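Long-range contacts in (R)-S-adenosyl-L-methionine hydrolase (Thermus thermophilus, PDB 2CW5), which catalyses the hydrolysis of S-adenosyl-L-methionine to adenosine and L-methionine and works as a homotrimer: residues C[6-11]-C[36-41]; C[21-26]-C[138-143]; C[81-86]-C[107-112]; C[98-103]-C[163-168]; C[190-195]-C[228-233]. All blocks are in the same frame, centred on the assembly; numbering follows the deposited sequence.

Interaction 1: C[6-11]-C[36-41]; sequences FLSDFG and LAHALP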
# COMPACT_ATOMS: atom_id res chain seq x y z
N PHE C 6 10.91 -8.21 -0.65
CA PHE C 6 11.16 -6.77 -0.55
C PHE C 6 10.55 -6.05 0.66
O PHE C 6 9.35 -6.13 0.93
CB PHE C 6 10.66 -6.17 -1.88
CG PHE C 6 10.97 -4.71 -2.08
CD1 PHE C 6 11.97 -4.07 -1.36
CD2 PHE C 6 10.24 -3.98 -3.02
CE1 PHE C 6 12.25 -2.72 -1.57
CE2 PHE C 6 10.51 -2.62 -3.24
CZ PHE C 6 11.52 -1.99 -2.52
N LEU C 7 11.41 -5.36 1.41
CA LEU C 7 10.98 -4.58 2.56
C LEU C 7 11.54 -3.17 2.44
O LEU C 7 12.66 -2.98 1.96
CB LEU C 7 11.46 -5.21 3.87
CG LEU C 7 11.09 -4.47 5.16
CD1 LEU C 7 10.89 -5.46 6.30
CD2 LEU C 7 12.17 -3.44 5.51
N SER C 8 10.77 -2.17 2.84
CA SER C 8 11.26 -0.80 2.78
C SER C 8 10.43 0.09 3.68
O SER C 8 9.46 -0.35 4.29
CB SER C 8 11.17 -0.26 1.36
OG SER C 8 9.84 0.16 1.07
N ASP C 9 10.83 1.36 3.77
CA ASP C 9 10.08 2.34 4.53
C ASP C 9 9.62 3.41 3.53
O ASP C 9 9.37 4.55 3.90
CB ASP C 9 10.96 2.98 5.61
CG ASP C 9 12.12 3.79 5.03
OD1 ASP C 9 12.38 3.67 3.82
OD2 ASP C 9 12.77 4.53 5.80
N PHE C 10 9.51 3.02 2.26
CA PHE C 10 9.11 3.94 1.19
C PHE C 10 7.70 4.50 1.33
O PHE C 10 7.39 5.54 0.78
CB PHE C 10 9.25 3.29 -0.19
CG PHE C 10 10.67 2.97 -0.58
CD1 PHE C 10 11.75 3.53 0.10
CD2 PHE C 10 10.93 2.13 -1.66
CE1 PHE C 10 13.07 3.25 -0.28
CE2 PHE C 10 12.24 1.84 -2.05
CZ PHE C 10 13.31 2.40 -1.36
N GLY C 11 6.83 3.79 2.05
CA GLY C 11 5.47 4.29 2.22
C GLY C 11 4.52 3.95 1.09
O GLY C 11 4.91 3.31 0.11
N LEU C 36 7.29 -7.72 1.81
CA LEU C 36 7.29 -8.08 3.22
C LEU C 36 6.52 -6.96 3.91
O LEU C 36 5.50 -7.19 4.55
CB LEU C 36 8.71 -8.16 3.77
CG LEU C 36 9.55 -9.36 3.30
CD1 LEU C 36 10.97 -9.26 3.87
CD2 LEU C 36 8.89 -10.65 3.77
N ALA C 37 7.02 -5.73 3.75
CA ALA C 37 6.39 -4.55 4.35
C ALA C 37 6.96 -3.28 3.71
O ALA C 37 8.15 -3.24 3.37
CB ALA C 37 6.63 -4.54 5.86
N HIS C 38 6.13 -2.26 3.56
CA HIS C 38 6.56 -1.00 2.96
C HIS C 38 6.02 0.23 3.70
O HIS C 38 6.51 1.34 3.49
CB HIS C 38 6.13 -0.93 1.48
CG HIS C 38 6.85 -1.92 0.61
ND1 HIS C 38 8.22 -1.92 0.46
CD2 HIS C 38 6.39 -2.98 -0.10
CE1 HIS C 38 8.57 -2.93 -0.31
NE2 HIS C 38 7.48 -3.59 -0.66
N ALA C 39 5.03 0.03 4.55
CA ALA C 39 4.44 1.13 5.30
C ALA C 39 5.07 1.25 6.69
O ALA C 39 4.38 1.56 7.66
CB ALA C 39 2.93 0.94 5.42
N LEU C 40 6.37 0.99 6.79
CA LEU C 40 7.08 1.07 8.06
C LEU C 40 7.49 2.51 8.36
O LEU C 40 7.72 3.29 7.44
CB LEU C 40 8.34 0.19 8.03
CG LEU C 40 8.13 -1.31 7.77
CD1 LEU C 40 9.48 -1.99 7.65
CD2 LEU C 40 7.32 -1.92 8.90
N PRO C 41 7.58 2.87 9.65
CA PRO C 41 7.97 4.24 9.99
C PRO C 41 9.30 4.59 9.32
O PRO C 41 10.26 3.83 9.38
CB PRO C 41 8.07 4.21 11.51
CG PRO C 41 7.06 3.16 11.89
CD PRO C 41 7.32 2.08 10.87
O HOH W 1 6.50 4.53 5.31
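Leu7 packs on segment 36-41 with its CB 4.0 Å from Leu36 CB and its CD2 3.7 Å from Leu40 CD1, the Leu7 and Leu40 side chains crossing at about a right angle. With CG trans to the amide nitrogen (chi1 -173°), Phe6 offers a ring face. His38 turns an edge to it in a T-shaped pair, with planes at 68° and CE1 above the ring centre, 3.4 Å from Phe6 CD2. An alanine in place of Phe6 would take away that face, and the imidazole edge would probably be left over a gap. Farther out, His38 ND1 and Ser8 OG share a hydrogen bond of 2.7 Å, and the same hydroxyl accepts from Phe10 N in an ST turn. Because His38 NE2 hydrogen-bonds Asp35 OD1, the imidazole is gripped at both nitrogens and its rotation fixed. Backbone bonds Leu36 N to Phe6 O (2.7 Å) and Gly11 N to His38 O (2.9 Å) close the seam. Gly11 has a positive phi that a side chain would tolerate poorly. Asp9, a probable adenosine ligand, hydrogen-bonds Gln43 N through OD2. Strand 4-8 runs between strands 34-37 and 64-68, with helix 16-24 against Phe6 and His38 and helix 45-55 against Leu7 and Leu36.

Interaction 2: C[21-26]-C[138-143]; sequences KAVLAE and FAPAAA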
# COMPACT_ATOMS: atom_id res chain seq x y z
N LYS C 21 10.41 -2.53 -8.25
CA LYS C 21 9.87 -3.75 -8.83
C LYS C 21 10.01 -3.71 -10.36
O LYS C 21 10.24 -4.74 -11.00
CB LYS C 21 8.39 -3.90 -8.45
CG LYS C 21 8.16 -4.24 -6.99
CD LYS C 21 6.67 -4.39 -6.71
CE LYS C 21 6.42 -4.86 -5.29
NZ LYS C 21 4.96 -4.94 -5.01
N ALA C 22 9.89 -2.52 -10.93
CA ALA C 22 10.02 -2.35 -12.38
C ALA C 22 11.45 -2.63 -12.81
O ALA C 22 11.69 -3.32 -13.80
CB ALA C 22 9.62 -0.93 -12.79
N VAL C 23 12.42 -2.10 -12.06
CA VAL C 23 13.82 -2.34 -12.39
C VAL C 23 14.13 -3.82 -12.24
O VAL C 23 14.84 -4.40 -13.06
CB VAL C 23 14.77 -1.51 -11.49
CG1 VAL C 23 16.22 -1.91 -11.74
CG2 VAL C 23 14.59 -0.03 -11.77
N LEU C 24 13.60 -4.45 -11.19
CA LEU C 24 13.82 -5.87 -10.96
C LEU C 24 13.29 -6.70 -12.13
O LEU C 24 13.87 -7.73 -12.49
CB LEU C 24 13.14 -6.34 -9.67
CG LEU C 24 13.74 -5.90 -8.33
CD1 LEU C 24 12.88 -6.44 -7.19
CD2 LEU C 24 15.16 -6.42 -8.21
N ALA C 25 12.19 -6.26 -12.72
CA ALA C 25 11.58 -6.97 -13.84
C ALA C 25 12.32 -6.66 -15.14
O ALA C 25 12.04 -7.26 -16.17
CB ALA C 25 10.11 -6.60 -13.96
N GLU C 26 13.26 -5.72 -15.06
CA GLU C 26 14.08 -5.29 -16.19
C GLU C 26 13.90 -6.09 -17.48
O GLU C 26 14.85 -6.79 -17.88
CB GLU C 26 15.55 -5.30 -15.78
CG GLU C 26 16.04 -6.64 -15.25
CD GLU C 26 17.37 -6.53 -14.54
OE1 GLU C 26 17.95 -7.58 -14.22
OE2 GLU C 26 17.82 -5.39 -14.29
N PHE C 138 20.52 -0.84 -5.14
CA PHE C 138 19.99 -2.08 -4.58
C PHE C 138 19.18 -2.96 -5.55
O PHE C 138 19.38 -4.18 -5.58
CB PHE C 138 19.17 -1.77 -3.33
CG PHE C 138 19.98 -1.14 -2.23
CD1 PHE C 138 21.07 -1.81 -1.68
CD2 PHE C 138 19.66 0.13 -1.74
CE1 PHE C 138 21.84 -1.22 -0.67
CE2 PHE C 138 20.42 0.73 -0.73
CZ PHE C 138 21.52 0.05 -0.19
N ALA C 139 18.29 -2.36 -6.33
CA ALA C 139 17.47 -3.13 -7.27
C ALA C 139 18.31 -3.91 -8.28
O ALA C 139 18.08 -5.11 -8.49
CB ALA C 139 16.48 -2.22 -8.00
N PRO C 140 19.28 -3.25 -8.93
CA PRO C 140 20.10 -3.98 -9.90
C PRO C 140 20.90 -5.11 -9.24
O PRO C 140 21.15 -6.15 -9.86
CB PRO C 140 20.98 -2.89 -10.51
CG PRO C 140 21.07 -1.85 -9.42
CD PRO C 140 19.66 -1.82 -8.89
N ALA C 141 21.29 -4.89 -7.99
CA ALA C 141 22.06 -5.89 -7.25
C ALA C 141 21.17 -7.10 -6.96
O ALA C 141 21.59 -8.25 -7.13
CB ALA C 141 22.56 -5.28 -5.94
N ALA C 142 19.95 -6.83 -6.52
CA ALA C 142 19.00 -7.88 -6.21
C ALA C 142 18.66 -8.70 -7.45
O ALA C 142 18.57 -9.93 -7.39
CB ALA C 142 17.73 -7.28 -5.62
N ALA C 143 18.46 -8.03 -8.58
CA ALA C 143 18.14 -8.73 -9.82
C ALA C 143 19.31 -9.65 -10.20
O ALA C 143 19.12 -10.81 -10.57
CB ALA C 143 17.88 -7.72 -10.94
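Leu24 lays its CD2 methyl across one turn of helix 133-147, 3.7 Å from Ala142 CB and 4.1 Å from Ala143 CB. The same methyl comes within 3.2 Å of Ala139 O, the carbonyl that accepts the helical bond from Ala143 N, so it rests on backbone as much as on side chains. With chi1 at -72°, CG stands opposite the carbonyl carbon of Leu24, and chi2 of 178° extends CD1, leaving CD2 as the branch turned to the alanine surface. One residue earlier, Val23 brings CG1 to 3.8 Å from Ala139 CB and, more loosely, to Pro140 CD. Here chi1 of 173° places CG1 trans to the amide nitrogen, on the flank that meets Ala139. Alanines suit these places because their short side chains let the larger branches of helix 16-24 approach the neighbouring backbone closely. Pro140, which has no N-H to offer the preceding turn, marks a kink in the helix. Glu26, the last residue before an unmodelled stretch, lies at the exposed margin, its OE1 modelled 3.3 Å from Ala143 CB, a contact of doubtful weight at this chain end. On other sides, Leu24 also touches Val33, while Ala142 rests on Val64 and Leu66 of the central sheet. Lys21 turns away from this interface, forms a salt bridge with Asp35 and packs on Val34 of the third subunit. No hydrogen bond joins the two segments, so the helices are held to each other here by shape and by burial of aliphatic surface, with the carboxylate of Glu26 only at the margin.

Interaction 3: C[81-86]-C[107-112]; sequences AALGRW and RAFLLE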
# COMPACT_ATOMS: atom_id res chain seq x y z
N ALA C 81 25.78 -6.49 0.07
CA ALA C 81 25.08 -7.73 -0.17
C ALA C 81 25.82 -8.68 0.77
O ALA C 81 27.05 -8.70 0.79
CB ALA C 81 25.25 -8.17 -1.60
N ALA C 82 25.07 -9.43 1.58
CA ALA C 82 25.66 -10.38 2.52
C ALA C 82 25.05 -11.75 2.21
O ALA C 82 23.85 -11.86 2.01
CB ALA C 82 25.36 -9.97 3.96
N LEU C 83 25.89 -12.78 2.19
CA LEU C 83 25.44 -14.12 1.84
C LEU C 83 25.49 -15.14 2.97
O LEU C 83 26.52 -15.34 3.60
CB LEU C 83 26.27 -14.64 0.67
CG LEU C 83 26.54 -13.67 -0.49
CD1 LEU C 83 27.63 -14.24 -1.39
CD2 LEU C 83 25.26 -13.43 -1.27
N GLY C 84 24.35 -15.79 3.21
CA GLY C 84 24.24 -16.82 4.23
C GLY C 84 23.29 -17.84 3.63
O GLY C 84 23.34 -18.07 2.42
N ARG C 85 22.45 -18.47 4.45
CA ARG C 85 21.48 -19.43 3.95
C ARG C 85 20.53 -18.64 3.06
O ARG C 85 19.95 -19.16 2.11
CB ARG C 85 20.69 -20.09 5.09
CG ARG C 85 21.52 -20.92 6.05
CD ARG C 85 20.70 -22.04 6.67
NE ARG C 85 19.58 -21.57 7.48
CZ ARG C 85 19.70 -21.01 8.68
NH1 ARG C 85 20.90 -20.84 9.23
NH2 ARG C 85 18.62 -20.62 9.33
N TRP C 86 20.35 -17.37 3.41
CA TRP C 86 19.52 -16.46 2.63
C TRP C 86 20.48 -15.36 2.18
O TRP C 86 21.57 -15.24 2.73
CB TRP C 86 18.40 -15.86 3.48
CG TRP C 86 17.33 -16.84 3.85
CD1 TRP C 86 16.31 -17.28 3.05
CD2 TRP C 86 17.20 -17.54 5.09
NE1 TRP C 86 15.55 -18.21 3.72
CE2 TRP C 86 16.07 -18.39 4.97
CE3 TRP C 86 17.92 -17.54 6.29
CZ2 TRP C 86 15.66 -19.23 6.01
CZ3 TRP C 86 17.51 -18.37 7.32
CH2 TRP C 86 16.38 -19.21 7.17
N ARG C 107 29.82 -14.25 3.66
CA ARG C 107 30.50 -13.30 2.78
C ARG C 107 29.68 -12.04 2.56
O ARG C 107 28.46 -12.07 2.62
CB ARG C 107 30.78 -13.95 1.42
CG ARG C 107 31.82 -15.06 1.46
CD ARG C 107 32.26 -15.44 0.05
NE ARG C 107 31.18 -16.04 -0.72
CZ ARG C 107 31.24 -16.24 -2.04
NH1 ARG C 107 32.32 -15.88 -2.72
NH2 ARG C 107 30.22 -16.79 -2.68
N ALA C 108 30.37 -10.92 2.32
CA ALA C 108 29.71 -9.64 2.09
C ALA C 108 30.41 -8.95 0.92
O ALA C 108 31.60 -9.15 0.70
CB ALA C 108 29.78 -8.77 3.33
N PHE C 109 29.66 -8.12 0.19
CA PHE C 109 30.20 -7.41 -0.97
C PHE C 109 29.70 -5.98 -1.06
O PHE C 109 28.56 -5.68 -0.71
CB PHE C 109 29.80 -8.15 -2.25
CG PHE C 109 30.34 -9.55 -2.35
CD1 PHE C 109 31.54 -9.80 -3.00
CD2 PHE C 109 29.64 -10.61 -1.78
CE1 PHE C 109 32.04 -11.10 -3.08
CE2 PHE C 109 30.13 -11.90 -1.87
CZ PHE C 109 31.34 -12.15 -2.52
N LEU C 110 30.56 -5.09 -1.55
CA LEU C 110 30.19 -3.69 -1.75
C LEU C 110 29.39 -3.66 -3.04
O LEU C 110 29.75 -4.33 -4.01
CB LEU C 110 31.43 -2.81 -1.89
CG LEU C 110 31.75 -1.85 -0.75
CD1 LEU C 110 30.65 -0.79 -0.65
CD2 LEU C 110 31.89 -2.62 0.55
N LEU C 111 28.29 -2.90 -3.07
CA LEU C 111 27.48 -2.85 -4.28
C LEU C 111 27.87 -1.71 -5.22
O LEU C 111 27.78 -0.54 -4.87
CB LEU C 111 25.99 -2.71 -3.92
CG LEU C 111 25.38 -3.82 -3.05
CD1 LEU C 111 23.88 -3.61 -2.95
CD2 LEU C 111 25.68 -5.18 -3.66
N GLU C 112 28.32 -2.09 -6.42
CA GLU C 112 28.71 -1.12 -7.44
C GLU C 112 28.20 -1.58 -8.81
O GLU C 112 28.92 -1.53 -9.80
CB GLU C 112 30.24 -0.97 -7.48
CG GLU C 112 30.88 -0.79 -6.11
CD GLU C 112 32.34 -0.37 -6.18
OE1 GLU C 112 33.12 -1.03 -6.90
OE2 GLU C 112 32.70 0.61 -5.51
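Ala81 and Phe109 form an antiparallel hydrogen-bonded pair, Ala81 N giving to Phe109 O at 3.0 Å and Phe109 N giving to Ala81 O at 2.7 Å. Leu83 and Arg107 repeat the pairing two residues on: Leu83 N reaches Arg107 O in a straight bond of 2.7 Å, whereas the return bond from Arg107 N to Leu83 O is long and weak. Between them, Ala82 and Ala108 make the non-hydrogen-bonded pair. Their backbones come close, and two CA-H...O contacts support the seam, the shorter with Ala108 CA 3.1 Å from Ala81 O. Apolar contacts gather on the face that carries Ala81, Leu83, Arg107 and Phe109. Leu83 CD1 meets the edge of the Phe109 ring, 3.5 Å from CE2 and near the ring plane, and also lies 3.9 Å from Arg107 NH2. Arg107 is bent at chi3 (-66°), which folds its guanidinium back over the sheet so that Phe109 CZ sits above one of its faces, toward the rim. Beyond the strand, Leu111 CD2 packs 3.7 Å from Ala81 CB, where a small residue leaves room for the branched one. Leu111 itself leans on Val137, Phe138 and Ala141 of helix 133-147. Backbone polarity is thus largely met by strand pairing, while on this face a charged group closes over apolar side chains: Arg107 sets its guanidinium against Leu83 and Phe109 and stays at the solvent side, next to Glu157.

Interaction 4: C[98-103]-C[163-168]; sequences LAWLLD and LARLPL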
# COMPACT_ATOMS: atom_id res chain seq x y z
N LEU C 98 19.07 -8.64 13.47
CA LEU C 98 18.30 -9.77 13.99
C LEU C 98 18.25 -10.93 13.01
O LEU C 98 18.38 -12.09 13.40
CB LEU C 98 16.89 -9.29 14.38
CG LEU C 98 16.92 -8.27 15.53
CD1 LEU C 98 15.51 -7.80 15.84
CD2 LEU C 98 17.55 -8.91 16.77
N ALA C 99 18.07 -10.63 11.72
CA ALA C 99 18.04 -11.67 10.71
C ALA C 99 19.34 -12.47 10.80
O ALA C 99 19.35 -13.70 10.69
CB ALA C 99 17.93 -11.05 9.32
N TRP C 100 20.44 -11.75 11.01
CA TRP C 100 21.74 -12.37 11.08
C TRP C 100 21.96 -13.26 12.31
O TRP C 100 22.91 -14.04 12.35
CB TRP C 100 22.83 -11.30 10.96
CG TRP C 100 22.90 -10.74 9.56
CD1 TRP C 100 22.43 -11.33 8.41
CD2 TRP C 100 23.53 -9.52 9.14
NE1 TRP C 100 22.72 -10.55 7.32
CE2 TRP C 100 23.40 -9.44 7.74
CE3 TRP C 100 24.18 -8.48 9.82
CZ2 TRP C 100 23.90 -8.36 7.00
CZ3 TRP C 100 24.68 -7.41 9.08
CH2 TRP C 100 24.54 -7.36 7.68
N LEU C 101 21.07 -13.15 13.30
CA LEU C 101 21.17 -14.01 14.48
C LEU C 101 20.64 -15.38 14.06
O LEU C 101 21.03 -16.41 14.61
CB LEU C 101 20.31 -13.49 15.63
CG LEU C 101 20.82 -12.26 16.39
CD1 LEU C 101 19.79 -11.85 17.43
CD2 LEU C 101 22.16 -12.59 17.05
N LEU C 102 19.75 -15.38 13.07
CA LEU C 102 19.17 -16.61 12.57
C LEU C 102 20.04 -17.17 11.45
O LEU C 102 20.08 -18.39 11.22
CB LEU C 102 17.76 -16.35 12.02
CG LEU C 102 16.73 -15.69 12.95
CD1 LEU C 102 15.46 -15.40 12.16
CD2 LEU C 102 16.44 -16.60 14.13
N ASP C 103 20.76 -16.28 10.77
CA ASP C 103 21.60 -16.65 9.63
C ASP C 103 22.79 -15.69 9.46
O ASP C 103 22.72 -14.73 8.68
CB ASP C 103 20.73 -16.68 8.37
CG ASP C 103 21.53 -16.86 7.09
OD1 ASP C 103 22.47 -17.68 7.08
OD2 ASP C 103 21.20 -16.20 6.08
N LEU C 163 30.78 -5.65 8.84
CA LEU C 163 29.36 -5.30 8.73
C LEU C 163 28.84 -4.67 10.02
O LEU C 163 29.24 -5.05 11.11
CB LEU C 163 28.53 -6.55 8.38
CG LEU C 163 28.80 -7.14 6.99
CD1 LEU C 163 28.00 -8.42 6.81
CD2 LEU C 163 28.43 -6.12 5.92
N ALA C 164 27.96 -3.69 9.88
CA ALA C 164 27.40 -3.00 11.04
C ALA C 164 26.27 -3.78 11.69
O ALA C 164 25.52 -4.49 11.03
CB ALA C 164 26.92 -1.62 10.63
N ARG C 165 26.14 -3.63 13.01
CA ARG C 165 25.09 -4.30 13.75
C ARG C 165 24.55 -3.34 14.80
O ARG C 165 25.29 -2.52 15.33
CB ARG C 165 25.62 -5.57 14.44
CG ARG C 165 25.71 -6.81 13.54
CD ARG C 165 26.20 -8.03 14.33
NE ARG C 165 26.05 -9.31 13.63
CZ ARG C 165 26.76 -9.69 12.57
NH1 ARG C 165 27.70 -8.90 12.07
NH2 ARG C 165 26.54 -10.88 12.03
N LEU C 166 23.25 -3.43 15.08
CA LEU C 166 22.65 -2.58 16.09
C LEU C 166 22.88 -3.27 17.43
O LEU C 166 23.06 -4.49 17.47
CB LEU C 166 21.15 -2.43 15.86
CG LEU C 166 20.67 -1.82 14.54
CD1 LEU C 166 19.16 -1.86 14.50
CD2 LEU C 166 21.17 -0.39 14.41
N PRO C 167 22.89 -2.50 18.53
CA PRO C 167 23.10 -3.04 19.88
C PRO C 167 21.84 -3.72 20.43
O PRO C 167 21.28 -3.30 21.45
CB PRO C 167 23.49 -1.80 20.68
CG PRO C 167 22.66 -0.74 20.05
CD PRO C 167 22.83 -1.02 18.57
N LEU C 168 21.40 -4.78 19.76
CA LEU C 168 20.21 -5.51 20.17
C LEU C 168 20.58 -6.90 20.64
O LEU C 168 21.16 -7.69 19.90
CB LEU C 168 19.23 -5.61 19.00
CG LEU C 168 18.86 -4.30 18.31
CD1 LEU C 168 18.02 -4.59 17.07
CD2 LEU C 168 18.10 -3.41 19.28
O HOH W 2 25.02 -12.93 13.71
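The short, weakly bonded helix 99-102 packs against the irregular connection that leads from the mixed sheet, at strand 157-158, to the antiparallel sheet, at strand 175-181. Trp100 dominates. The six-membered end of its indole reaches the connection, CH2 lying 3.7 Å from Leu163 CD1, the side chains at about a right angle. Ala164 O approaches the indole edge near its plane, 3.6 Å from CZ3. Arg165, extended from CG to NE, brings its guanidinium alongside: Trp100 CE3 lies over the middle of one guanidinium face, but the planes are 44° apart, so the two do not stack flat. A water joins Arg165 NH2 (3.1 Å) to Trp100 O (2.7 Å). At the far end Leu98 CG touches Leu168 CD1 at 4.1 Å, and both leucines lean on Leu179. With a serine in place of Trp100, Leu163 and the guanidinium would probably lose the indole they pack against, and a gap would open beside Tyr88, whose ring meets the indole edge-to-face. Tryptophan suits the place by being broad and largely apolar. No hydrogen bond crosses between the segments, so the chemistry is mainly surface burial, with the charge of Arg165 kept at the exposed side.

Interaction 5: C[190-195]-C[228-233]; sequences TLLRAP and AGLLEV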
# COMPACT_ATOMS: atom_id res chain seq x y z
N THR C 190 13.02 -7.51 24.12
CA THR C 190 14.13 -8.38 23.78
C THR C 190 14.14 -9.64 24.65
O THR C 190 15.05 -10.47 24.54
CB THR C 190 15.48 -7.64 23.97
OG1 THR C 190 15.56 -7.13 25.31
CG2 THR C 190 15.61 -6.50 22.98
N LEU C 191 13.14 -9.79 25.51
CA LEU C 191 13.05 -10.95 26.39
C LEU C 191 12.57 -12.21 25.66
O LEU C 191 11.60 -12.16 24.91
CB LEU C 191 12.12 -10.66 27.57
CG LEU C 191 12.65 -9.65 28.58
CD1 LEU C 191 11.61 -9.44 29.67
CD2 LEU C 191 13.95 -10.17 29.19
N LEU C 192 13.25 -13.32 25.90
CA LEU C 192 12.91 -14.59 25.26
C LEU C 192 11.95 -15.46 26.07
O LEU C 192 11.44 -16.46 25.57
CB LEU C 192 14.18 -15.39 24.97
CG LEU C 192 15.05 -14.75 23.88
CD1 LEU C 192 16.43 -15.39 23.88
CD2 LEU C 192 14.36 -14.91 22.53
N ARG C 193 11.70 -15.08 27.32
CA ARG C 193 10.78 -15.88 28.11
C ARG C 193 9.70 -15.03 28.78
O ARG C 193 9.92 -13.85 29.09
CB ARG C 193 11.53 -16.70 29.16
CG ARG C 193 11.82 -15.99 30.46
CD ARG C 193 11.99 -17.01 31.58
NE ARG C 193 12.00 -16.38 32.90
CZ ARG C 193 11.95 -17.06 34.04
NH1 ARG C 193 11.88 -18.39 34.02
NH2 ARG C 193 11.96 -16.41 35.20
N ALA C 194 8.54 -15.63 28.98
CA ALA C 194 7.41 -14.97 29.61
C ALA C 194 6.81 -15.95 30.60
O ALA C 194 5.85 -16.66 30.29
CB ALA C 194 6.38 -14.57 28.55
N PRO C 195 7.36 -16.00 31.83
CA PRO C 195 6.90 -16.89 32.89
C PRO C 195 5.41 -16.84 33.20
O PRO C 195 4.84 -15.77 33.43
CB PRO C 195 7.76 -16.47 34.08
CG PRO C 195 7.98 -15.01 33.83
CD PRO C 195 8.30 -15.00 32.36
N ALA C 228 6.88 -14.30 17.46
CA ALA C 228 8.27 -14.45 17.04
C ALA C 228 9.15 -14.97 18.18
O ALA C 228 10.37 -15.04 18.05
CB ALA C 228 8.82 -13.12 16.53
N GLY C 229 8.52 -15.34 19.29
CA GLY C 229 9.25 -15.85 20.43
C GLY C 229 9.77 -14.80 21.40
O GLY C 229 10.55 -15.12 22.30
N LEU C 230 9.34 -13.56 21.23
CA LEU C 230 9.77 -12.48 22.12
C LEU C 230 8.61 -12.02 22.99
O LEU C 230 7.45 -12.02 22.55
CB LEU C 230 10.31 -11.30 21.31
CG LEU C 230 11.54 -11.57 20.45
CD1 LEU C 230 11.93 -10.31 19.68
CD2 LEU C 230 12.69 -12.04 21.33
N LEU C 231 8.91 -11.63 24.23
CA LEU C 231 7.86 -11.18 25.13
C LEU C 231 7.28 -9.87 24.60
O LEU C 231 8.01 -9.00 24.14
CB LEU C 231 8.41 -10.97 26.55
CG LEU C 231 7.41 -10.54 27.63
CD1 LEU C 231 7.92 -10.92 29.01
CD2 LEU C 231 7.16 -9.04 27.55
N GLU C 232 5.96 -9.75 24.65
CA GLU C 232 5.28 -8.56 24.18
C GLU C 232 4.36 -8.00 25.25
O GLU C 232 3.94 -8.72 26.16
CB GLU C 232 4.47 -8.88 22.92
CG GLU C 232 5.32 -9.11 21.67
CD GLU C 232 4.50 -9.53 20.46
OE1 GLU C 232 3.37 -9.03 20.28
OE2 GLU C 232 4.99 -10.36 19.66
N VAL C 233 4.07 -6.71 25.15
CA VAL C 233 3.18 -6.02 26.08
C VAL C 233 2.09 -5.32 25.27
O VAL C 233 2.38 -4.45 24.45
CB VAL C 233 3.92 -4.95 26.91
CG1 VAL C 233 2.93 -4.13 27.73
CG2 VAL C 233 4.93 -5.62 27.84
O HOH W 3 11.37 -17.41 23.20
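Leu191 and Leu231 lie side by side, pointing the same way, with Leu191 CB 3.9 Å from Leu231 CB. They differ in the first torsion: Leu191 has chi1 at -70°, its CG beside the backbone nitrogen, whereas Leu231 has chi1 at -178°, which swings CG round to the carbonyl side and sends CD1 along the loop. There CD1 finds Ala194 CB at 4.0 Å and Arg193 O at 3.5 Å. This carbonyl has no hydrogen-bond partner in the model, so a buried polar atom faces a methyl, an apparent cost of the fit. Ala194 suits its position because its short side chain leaves space for that branch. The Leu192 side chain starts away from segment 228-233, yet it turns CD2 back to 3.5 Å from Leu230 CD2, the two leucines meeting at a slant. The same Leu230 branch also lies near Leu191 O. That carbonyl accepts the single direct bond of the contact, from Leu231 N at 2.8 Å. A water donates to both Leu192 O and Gly229 O, 2.6 Å from each, and so bridges two acceptors that cannot bond each other directly. Gly229 itself adopts a positive phi of 88°, a shape that suits a residue lacking CB. Glu232, probably a ligand of S-adenosyl-L-methionine, points away from the loop. Strand 231-235 is flanked by strands 187-189 and 221-225, Leu191 leans on Val252 and Leu254 of strand 251-254, and Leu230 reaches Tyr50 of helix 45-55.

Interactions 1 and 3 belong to the same mixed sheet, strands 34-37 and 4-8 at one side and 79-83 and 107-110 toward the other, with centres about 21 Å apart. Interaction 2 packs two helices beside it and encloses interaction 3 along the chain; the two touch where Leu111 meets Phe138 and Ala141. Interaction 4 crosses interaction 3 in chain order and adjoins it, Asp103 taking bonds from Arg85 N and Trp86 N. Segment 163-168 leads on toward the antiparallel sheet, to which interaction 5 belongs, centred about 37 Å from interaction 2. Residues inferred to bind adenosine or S-adenosyl-L-methionine, Asp9 and Glu232, lie just after strand 4-8 and in strand 231-235, so both sheet regions contribute.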